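Local atomic coordinates of Lmo2470 protein (Listeria monocytogenes EGD-e, PDB entry 5HL3), a protein that binds the host protein afadin and helps the bacterium cross basement membranes, as a calcium-binding, leucine-rich-repeat protein of the internalin family. Residues V317-E320 / G321-I324; N343-Y346 / A347-G350; A330-P333 / G334-L338. All blocks are in the same frame, centred on the assembly; numbering follows the deposited sequence. Where two conformers were deposited one is given.

Interaction 1 of 3, residues V317-E320 / G321-I324; sequences VNEE and GNTI. With CA (calcium ion), chain G.
Glu-319 and Asn-322 meet through a shared calcium ion at the end of a beta hairpin. Glu-319 supplies two ligands, its backbone O at 2.4 Å and its carboxylate OE1 at 2.5 Å from the calcium ion, so this one residue closes a chelate ring. From the other side of the turn Asn-322 OD1 reaches the calcium ion at 2.3 Å. Four waters bring the count to seven ligands, and one of them also donates to Glu-320 O. The planes of the Glu-319 carboxylate and the Asn-322 amide stand almost perpendicular, 88° apart. Glu-319 was modelled in two conformers; in the one described, a bend at chi2 (-65°) folds the carboxylate back to the metal bound by its own carbonyl. Glu-319 O and Asn-322 OD1 lie 2.9 Å apart, a closeness explained by their common cation.

Behind this shell, Asn-318 and Thr-323 fix the turn. Their backbones exchange two bonds, Asn-318 N to Thr-323 O (2.8 Å) and Thr-323 N to Asn-318 O (3.2 Å), while Asn-318 ND2 donates to Thr-323 OG1 at 2.9 Å. Asn-322 and Thr-323 both face Asn-318, a G1 beta bulge, with Asn-322 in the left-handed backbone region. Asn-318 ND2 also bonds Thr-325 OG1.

The hairpin joins strands 310-318 and 323-326. Helix 285-292 meets it through Phe-288, which touches Val-317, Glu-319 and Asn-322, and strand 280-283 pairs with it at Ile-324.

Interaction 2 of 3, residues N343-Y346 / A347-G350; sequences NHNY and ATGG
Asn-345 N donates to Gly-350 O (2.9 Å, N-H...O angle 155°), and between these two residues the chain reverses through a tight four-residue turn that contains an ST turn at Thr-348. Tyr-346, Ala-347 and Thr-348 all keep right-handed helical backbone angles, after which Gly-349 swings to the left-handed side (phi 85°), a region where a CB would press on the preceding carbonyl O. The carbonyl of Asn-345 points into the curve and takes two bent, weak bonds, from Gly-349 N at 2.7 Å and from Thr-348 N at 3.3 Å. The turn connects strands 334-345 and 350-360, and side-chain bonds add to these backbone ones.

The Asn-345 side chain meets Thr-348 on one face of the turn. A chi1 of -168° swings the Asn-345 amide away from its own N and across the Thr-348 side chain, at about a right angle to it. Its OD1 accepts a second bond from Thr-348 N (3.2 Å), with the donor well above the carbonyl plane, so that N-H is shared between the backbone and side-chain oxygens of one residue. Thr-348 OG1 packs against Asn-345 CG at 3.1 Å, while accepting from Gly-350 N at 3.1 Å to complete the ST turn. Ala-347 and Thr-348 also touch a crystal neighbour, so some caution about this exposed apex is warranted.

At the base, Asn-343 bonds Val-297 N and Gln-263 OE1, and His-344 NE2 bonds Thr-302 OG1, tying the loop's first limb to the rest of the domain. Over the face of that imidazole, offset toward its rim, Tyr-346 OH sits 3.6 Å above the His-344 ring plane.

Interaction 3 of 3, residues A330-P333 / G334-L338; sequences ALSP and GEYKL
Tyr-336 and Leu-331 are brought together by similar first torsions. Tyr-336 has CG anti to its carbonyl carbon (chi1 -63°) with the ring turned crosswise at chi2, and this carries the phenol from strand 334-345 back over the preceding loop. Leu-331, at chi1 -58°, sends its CD1 over one ring face. The two side chains run past each other in opposite directions, and Leu-331 CD1 stands 4.1 Å from the Tyr-336 ring centroid, 17° off the normal, a CH-pi contact. Closer to its backbone, Leu-331 CB lies 3.9 Å from Tyr-336 OH.

The phenol ends on the backbone of Ser-332, four residues earlier: Tyr-336 OH donates to Ser-332 O over a very short 2.5 Å. That oxygen sits at the ring edge, near its plane, and is 3.2 Å from Tyr-336 CE1. Water 5 links the same two residues again, accepting from Ser-332 N at 2.8 Å and donating weakly to Tyr-336 OH at 3.3 Å. The hydroxyl thus bridges to both the C=O and, through water, the N-H of one residue.

This is a tyrosine corner, and the run Leu-Ser-Pro-Gly-Glu-Tyr matches its classic LxPGxY form, found at the edges of Greek-key beta-sandwich domains. Pro-333 and Gly-334 make the bend; Gly-334 takes an extended backbone with positive phi, where a CB would run into Pro-333 O. Beyond, Leu-331 and Tyr-336 both touch Ile-360, Leu-331 also meets Tyr-305, and Leu-331 O accepts from Gln-276 NE2.

Chemically, one phenol spans two settings: one face of its ring packs on Leu-331 CD1 while its hydroxyl satisfies a loop carbonyl, which pins the loop to the start of the strand that follows.

How the interactions relate
All three contacts are local surface features of one domain, and they follow the chain in the order interaction 1, interaction 3, interaction 2, with no two touching. Interactions 2 and 3 lie toward the two ends of the strand 334-345, their centres about 28 Å apart; interaction 1 belongs to the hairpin 310-318/323-326 of the same sheet, with strand 301-306 between it and 334-345. The turns of interactions 1 and 2 both close on a left-handed residue, yet calcium coordination bridges the first, whereas asparagine-threonine bonds cross the second. Interaction 3 differs most: it involves a loop rather than a hairpin reversal and combines buried leucine packing with a phenol-carbonyl bond.

Interaction 1 of 3, residues V317-E320 / G321-I324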
ATOM      1  N   VAL A 317      26.293  -0.947  27.128  1.00 20.55           N
ATOM      2  CA  VAL A 317      26.569  -1.333  25.760  1.00 20.07           C
ATOM      3  C   VAL A 317      28.038  -1.739  25.701  1.00 21.17           C
ATOM      4  O   VAL A 317      28.912  -0.968  26.141  1.00 22.22           O
ATOM      5  CB  VAL A 317      26.362  -0.162  24.795  1.00 19.79           C
ATOM      6  CG1 VAL A 317      26.735  -0.571  23.380  1.00 19.52           C
ATOM      7  CG2 VAL A 317      24.925   0.340  24.856  1.00 19.16           C
ATOM      8  N   ASN A 318      28.302  -2.921  25.158  1.00 21.30           N
ATOM      9  CA  ASN A 318      29.637  -3.465  24.985  1.00 22.79           C
ATOM     10  C   ASN A 318      29.967  -3.276  23.505  1.00 23.41           C
ATOM     11  O   ASN A 318      29.613  -4.095  22.662  1.00 22.41           O
ATOM     12  CB  ASN A 318      29.660  -4.936  25.423  1.00 22.75           C
ATOM     13  CG  ASN A 318      28.980  -5.163  26.797  1.00 22.87           C
ATOM     14  OD1 ASN A 318      29.375  -4.545  27.805  1.00 23.90           O
ATOM     15  ND2 ASN A 318      27.947  -6.038  26.839  1.00 21.98           N
ATOM     16  N   GLU A 319      30.640  -2.173  23.178  0.50 24.71           N
ATOM     17  CA  GLU A 319      30.901  -1.835  21.770  0.50 25.58           C
ATOM     18  C   GLU A 319      31.914  -2.715  21.047  0.50 27.03           C
ATOM     19  O   GLU A 319      31.807  -2.877  19.836  0.50 27.40           O
ATOM     20  CB  GLU A 319      31.258  -0.355  21.599  0.50 25.95           C
ATOM     21  CG  GLU A 319      30.050   0.517  21.295  0.50 25.20           C
ATOM     22  CD  GLU A 319      29.411   0.180  19.945  0.50 24.50           C
ATOM     23  OE1 GLU A 319      29.975  -0.655  19.194  0.50 24.88           O
ATOM     24  OE2 GLU A 319      28.350   0.759  19.611  0.50 24.09           O
ATOM     25  N   GLU A 320      32.877  -3.290  21.754  1.00 29.21           N
ATOM     26  CA  GLU A 320      33.824  -4.202  21.068  1.00 31.30           C
ATOM     27  C   GLU A 320      33.130  -5.471  20.556  1.00 29.60           C
ATOM     28  O   GLU A 320      33.175  -5.774  19.359  1.00 30.46           O
ATOM     29  CB  GLU A 320      35.043  -4.538  21.938  1.00 34.90           C
ATOM     30  CG  GLU A 320      36.111  -3.449  21.983  1.00 38.08           C
ATOM     31  CD  GLU A 320      36.954  -3.333  20.699  1.00 40.15           C
ATOM     32  OE1 GLU A 320      38.198  -3.145  20.818  1.00 44.50           O
ATOM     33  OE2 GLU A 320      36.393  -3.416  19.578  1.00 41.01           O
ATOM     34  N   GLY A 321      32.436  -6.168  21.446  1.00 27.77           N
ATOM     35  CA  GLY A 321      31.784  -7.414  21.085  1.00 26.12           C
ATOM     36  C   GLY A 321      30.381  -7.261  20.541  1.00 23.61           C
ATOM     37  O   GLY A 321      29.744  -8.260  20.246  1.00 23.43           O
ATOM     38  N   ASN A 322      29.898  -6.018  20.393  1.00 21.84           N
ATOM     39  CA  ASN A 322      28.544  -5.748  19.921  1.00 19.94           C
ATOM     40  C   ASN A 322      27.473  -6.517  20.703  1.00 18.37           C
ATOM     41  O   ASN A 322      26.693  -7.284  20.145  1.00 17.65           O
ATOM     42  CB  ASN A 322      28.400  -5.987  18.400  1.00 20.02           C
ATOM     43  CG  ASN A 322      29.061  -4.898  17.562  1.00 20.93           C
ATOM     44  OD1 ASN A 322      29.867  -4.110  18.049  1.00 22.04           O
ATOM     45  ND2 ASN A 322      28.698  -4.849  16.293  1.00 21.11           N
ATOM     46  N   THR A 323      27.463  -6.309  22.011  1.00 17.90           N
ATOM     47  CA  THR A 323      26.421  -6.917  22.852  1.00 17.13           C
ATOM     48  C   THR A 323      25.956  -5.842  23.829  1.00 16.79           C
ATOM     49  O   THR A 323      26.554  -4.766  23.940  1.00 17.05           O
ATOM     50  CB  THR A 323      26.929  -8.139  23.650  1.00 17.75           C
ATOM     51  OG1 THR A 323      27.971  -7.736  24.512  1.00 18.63           O
ATOM     52  CG2 THR A 323      27.457  -9.266  22.749  1.00 17.99           C
ATOM     53  N   ILE A 324      24.861  -6.142  24.524  1.00 16.20           N
ATOM     54  CA  ILE A 324      24.279  -5.266  25.531  1.00 16.28           C
ATOM     55  C   ILE A 324      24.058  -6.102  26.782  1.00 16.59           C
ATOM     56  O   ILE A 324      23.535  -7.211  26.689  1.00 16.30           O
ATOM     57  CB  ILE A 324      22.951  -4.645  25.058  1.00 15.58           C
ATOM     58  CG1 ILE A 324      23.180  -3.777  23.826  1.00 15.34           C
ATOM     59  CG2 ILE A 324      22.298  -3.842  26.177  1.00 15.82           C
ATOM     60  CD1 ILE A 324      21.906  -3.301  23.143  1.00 14.67           C
TER
HETATM   61 CA    CA G 406      31.125  -2.212  17.686  1.00 29.21          CA
HETATM   62  O   HOH W   1      32.604  -3.853  17.077  1.00 36.00           O
HETATM   63  O   HOH W   2      32.196  -1.236  15.453  1.00 43.45           O
HETATM   64  O   HOH W   3      33.008  -0.686  18.148  1.00 39.47           O
HETATM   65  O   HOH W   4      29.413  -1.435  16.336  1.00 35.35           O

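Interaction 2 of 3, residues N343-Y346 / A347-G350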
ATOM      1  N   ASN A 343      16.715   4.516  21.081  1.00 14.46           N
ATOM      2  CA  ASN A 343      16.136   5.492  20.125  1.00 14.41           C
ATOM      3  C   ASN A 343      14.822   6.053  20.639  1.00 14.70           C
ATOM      4  O   ASN A 343      13.893   6.313  19.892  1.00 14.49           O
ATOM      5  CB  ASN A 343      15.983   4.921  18.685  1.00 13.72           C
ATOM      6  CG  ASN A 343      16.058   6.002  17.647  1.00 13.82           C
ATOM      7  OD1 ASN A 343      16.820   6.928  17.827  1.00 14.34           O
ATOM      8  ND2 ASN A 343      15.255   5.914  16.586  1.00 13.42           N
ATOM      9  N   HIS A 344      14.744   6.260  21.947  1.00 15.29           N
ATOM     10  CA  HIS A 344      13.562   6.872  22.508  1.00 15.77           C
ATOM     11  C   HIS A 344      13.373   8.283  21.932  1.00 16.31           C
ATOM     12  O   HIS A 344      14.300   9.103  21.943  1.00 16.90           O
ATOM     13  CB  HIS A 344      13.702   7.052  24.020  1.00 16.54           C
ATOM     14  CG  HIS A 344      13.801   5.777  24.790  1.00 16.36           C
ATOM     15  ND1 HIS A 344      12.696   5.103  25.246  1.00 16.43           N
ATOM     16  CD2 HIS A 344      14.875   5.104  25.259  1.00 16.42           C
ATOM     17  CE1 HIS A 344      13.079   4.060  25.958  1.00 16.35           C
ATOM     18  NE2 HIS A 344      14.403   4.035  25.972  1.00 16.32           N
ATOM     19  N   ASN A 345      12.175   8.543  21.443  1.00 16.58           N
ATOM     20  CA  ASN A 345      11.816   9.856  20.917  1.00 17.53           C
ATOM     21  C   ASN A 345      10.529  10.248  21.602  1.00 18.94           C
ATOM     22  O   ASN A 345       9.422   9.898  21.173  1.00 18.69           O
ATOM     23  CB  ASN A 345      11.666   9.840  19.403  1.00 16.76           C
ATOM     24  CG  ASN A 345      11.578  11.240  18.824  1.00 17.23           C
ATOM     25  OD1 ASN A 345      11.117  12.161  19.492  1.00 18.02           O
ATOM     26  ND2 ASN A 345      12.017  11.405  17.597  1.00 16.77           N
ATOM     27  N   TYR A 346      10.703  10.899  22.739  1.00 21.13           N
ATOM     28  CA  TYR A 346       9.570  11.259  23.575  1.00 23.36           C
ATOM     29  C   TYR A 346       8.654  12.244  22.879  1.00 23.90           C
ATOM     30  O   TYR A 346       7.437  12.156  23.027  1.00 25.15           O
ATOM     31  CB  TYR A 346      10.047  11.768  24.944  1.00 25.44           C
ATOM     32  CG  TYR A 346      10.922  10.757  25.677  1.00 26.70           C
ATOM     33  CD1 TYR A 346      10.392   9.550  26.144  1.00 27.15           C
ATOM     34  CD2 TYR A 346      12.285  11.006  25.904  1.00 27.95           C
ATOM     35  CE1 TYR A 346      11.188   8.617  26.805  1.00 27.52           C
ATOM     36  CE2 TYR A 346      13.087  10.084  26.561  1.00 28.40           C
ATOM     37  CZ  TYR A 346      12.535   8.894  27.012  1.00 28.25           C
ATOM     38  OH  TYR A 346      13.333   7.975  27.669  1.00 29.75           O
ATOM     39  N   ALA A 347       9.225  13.118  22.049  1.00 23.62           N
ATOM     40  CA  ALA A 347       8.437  14.101  21.323  1.00 23.88           C
ATOM     41  C   ALA A 347       7.513  13.440  20.298  1.00 23.11           C
ATOM     42  O   ALA A 347       6.395  13.884  20.127  1.00 24.84           O
ATOM     43  CB  ALA A 347       9.348  15.131  20.647  1.00 24.08           C
ATOM     44  N   THR A 348       7.961  12.385  19.625  1.00 21.41           N
ATOM     45  CA  THR A 348       7.146  11.745  18.594  1.00 20.42           C
ATOM     46  C   THR A 348       6.475  10.453  19.024  1.00 19.85           C
ATOM     47  O   THR A 348       5.643   9.948  18.294  1.00 20.32           O
ATOM     48  CB  THR A 348       7.986  11.385  17.342  1.00 19.51           C
ATOM     49  OG1 THR A 348       8.856  10.276  17.642  1.00 18.67           O
ATOM     50  CG2 THR A 348       8.769  12.567  16.834  1.00 19.82           C
ATOM     51  N   GLY A 349       6.871   9.868  20.157  1.00 19.21           N
ATOM     52  CA  GLY A 349       6.387   8.532  20.551  1.00 18.52           C
ATOM     53  C   GLY A 349       7.188   7.370  19.947  1.00 17.07           C
ATOM     54  O   GLY A 349       6.883   6.212  20.222  1.00 16.96           O
ATOM     55  N   GLY A 350       8.230   7.651  19.171  1.00 16.14           N
ATOM     56  CA  GLY A 350       9.035   6.566  18.611  1.00 14.98           C
ATOM     57  C   GLY A 350       9.910   5.857  19.632  1.00 14.64           C
ATOM     58  O   GLY A 350      10.361   6.469  20.599  1.00 15.16           O
TER

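Interaction 3 of 3, residues A330-P333 / G334-L338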
ATOM      1  N   ALA A 330      20.804  -8.758  40.980  1.00 25.14           N
ATOM      2  CA  ALA A 330      20.131  -8.648  42.286  1.00 26.27           C
ATOM      3  C   ALA A 330      18.766  -9.345  42.331  1.00 26.17           C
ATOM      4  O   ALA A 330      18.175  -9.452  43.404  1.00 27.32           O
ATOM      5  CB  ALA A 330      19.986  -7.184  42.698  1.00 26.81           C
ATOM      6  N   LEU A 331      18.284  -9.838  41.190  1.00 25.39           N
ATOM      7  CA  LEU A 331      16.959 -10.488  41.127  1.00 25.34           C
ATOM      8  C   LEU A 331      16.968 -11.864  41.768  1.00 25.86           C
ATOM      9  O   LEU A 331      17.961 -12.589  41.691  1.00 26.09           O
ATOM     10  CB  LEU A 331      16.489 -10.619  39.678  1.00 24.33           C
ATOM     11  CG  LEU A 331      16.382  -9.320  38.880  1.00 24.00           C
ATOM     12  CD1 LEU A 331      15.897  -9.561  37.465  1.00 22.99           C
ATOM     13  CD2 LEU A 331      15.461  -8.333  39.576  1.00 24.80           C
ATOM     14  N   SER A 332      15.854 -12.228  42.393  1.00 26.20           N
ATOM     15  CA  SER A 332      15.737 -13.533  43.023  1.00 26.73           C
ATOM     16  C   SER A 332      15.269 -14.560  41.970  1.00 25.57           C
ATOM     17  O   SER A 332      14.866 -14.181  40.855  1.00 24.57           O
ATOM     18  CB  SER A 332      14.752 -13.457  44.191  1.00 27.96           C
ATOM     19  OG  SER A 332      13.475 -13.068  43.723  1.00 28.30           O
ATOM     20  N   PRO A 333      15.341 -15.864  42.298  1.00 25.56           N
ATOM     21  CA  PRO A 333      14.916 -16.863  41.311  1.00 24.83           C
ATOM     22  C   PRO A 333      13.463 -16.682  40.872  1.00 24.42           C
ATOM     23  O   PRO A 333      12.620 -16.269  41.664  1.00 25.16           O
ATOM     24  CB  PRO A 333      15.110 -18.196  42.052  1.00 25.63           C
ATOM     25  CG  PRO A 333      16.147 -17.893  43.075  1.00 26.38           C
ATOM     26  CD  PRO A 333      15.845 -16.500  43.526  1.00 26.57           C
ATOM     27  N   GLY A 334      13.186 -16.959  39.604  1.00 23.32           N
ATOM     28  CA  GLY A 334      11.834 -16.842  39.087  1.00 22.96           C
ATOM     29  C   GLY A 334      11.864 -16.671  37.591  1.00 21.92           C
ATOM     30  O   GLY A 334      12.916 -16.840  36.967  1.00 21.54           O
ATOM     31  N   GLU A 335      10.708 -16.322  37.032  1.00 21.55           N
ATOM     32  CA  GLU A 335      10.556 -16.077  35.607  1.00 20.71           C
ATOM     33  C   GLU A 335      10.328 -14.589  35.404  1.00 20.25           C
ATOM     34  O   GLU A 335       9.459 -14.001  36.047  1.00 20.80           O
ATOM     35  CB  GLU A 335       9.340 -16.834  35.066  1.00 20.97           C
ATOM     36  CG  GLU A 335       9.308 -18.324  35.344  1.00 21.88           C
ATOM     37  CD  GLU A 335      10.374 -19.141  34.614  1.00 21.81           C
ATOM     38  OE1 GLU A 335      10.890 -18.652  33.592  1.00 21.37           O
ATOM     39  OE2 GLU A 335      10.638 -20.291  35.086  1.00 23.14           O
ATOM     40  N   TYR A 336      11.070 -13.994  34.468  1.00 19.28           N
ATOM     41  CA  TYR A 336      11.041 -12.556  34.236  1.00 18.99           C
ATOM     42  C   TYR A 336      10.870 -12.189  32.777  1.00 18.08           C
ATOM     43  O   TYR A 336      11.328 -12.911  31.889  1.00 17.60           O
ATOM     44  CB  TYR A 336      12.355 -11.940  34.729  1.00 19.07           C
ATOM     45  CG  TYR A 336      12.573 -12.098  36.221  1.00 20.06           C
ATOM     46  CD1 TYR A 336      13.152 -13.243  36.753  1.00 20.48           C
ATOM     47  CD2 TYR A 336      12.220 -11.070  37.109  1.00 20.73           C
ATOM     48  CE1 TYR A 336      13.349 -13.383  38.115  1.00 21.47           C
ATOM     49  CE2 TYR A 336      12.414 -11.198  38.465  1.00 21.75           C
ATOM     50  CZ  TYR A 336      12.974 -12.350  38.975  1.00 22.05           C
ATOM     51  OH  TYR A 336      13.147 -12.456  40.338  1.00 23.22           O
ATOM     52  N   LYS A 337      10.201 -11.060  32.542  1.00 18.00           N
ATOM     53  CA  LYS A 337      10.049 -10.457  31.207  1.00 17.43           C
ATOM     54  C   LYS A 337      10.977  -9.242  31.171  1.00 16.80           C
ATOM     55  O   LYS A 337      10.775  -8.296  31.942  1.00 17.17           O
ATOM     56  CB  LYS A 337       8.631  -9.999  30.979  1.00 18.42           C
ATOM     57  CG  LYS A 337       7.604 -11.112  30.952  1.00 19.77           C
ATOM     58  CD  LYS A 337       6.269 -10.642  30.379  1.00 21.11           C
ATOM     59  CE  LYS A 337       5.561  -9.649  31.291  1.00 22.75           C
ATOM     60  NZ  LYS A 337       5.386 -10.083  32.690  1.00 24.19           N
ATOM     61  N   LEU A 338      11.995  -9.299  30.322  0.70 16.00           N
ATOM     62  CA  LEU A 338      12.987  -8.215  30.169  0.70 15.78           C
ATOM     63  C   LEU A 338      12.726  -7.426  28.891  0.70 15.18           C
ATOM     64  O   LEU A 338      12.185  -7.950  27.923  0.70 14.74           O
ATOM     65  CB  LEU A 338      14.424  -8.762  30.141  0.70 15.75           C
ATOM     66  CG  LEU A 338      15.123  -8.915  31.496  0.70 16.48           C
ATOM     67  CD1 LEU A 338      14.348  -9.783  32.467  0.70 16.97           C
ATOM     68  CD2 LEU A 338      16.565  -9.411  31.363  0.70 16.54           C
TER
HETATM   69  O   HOH W   5      13.826 -10.351  42.834  1.00 36.41           O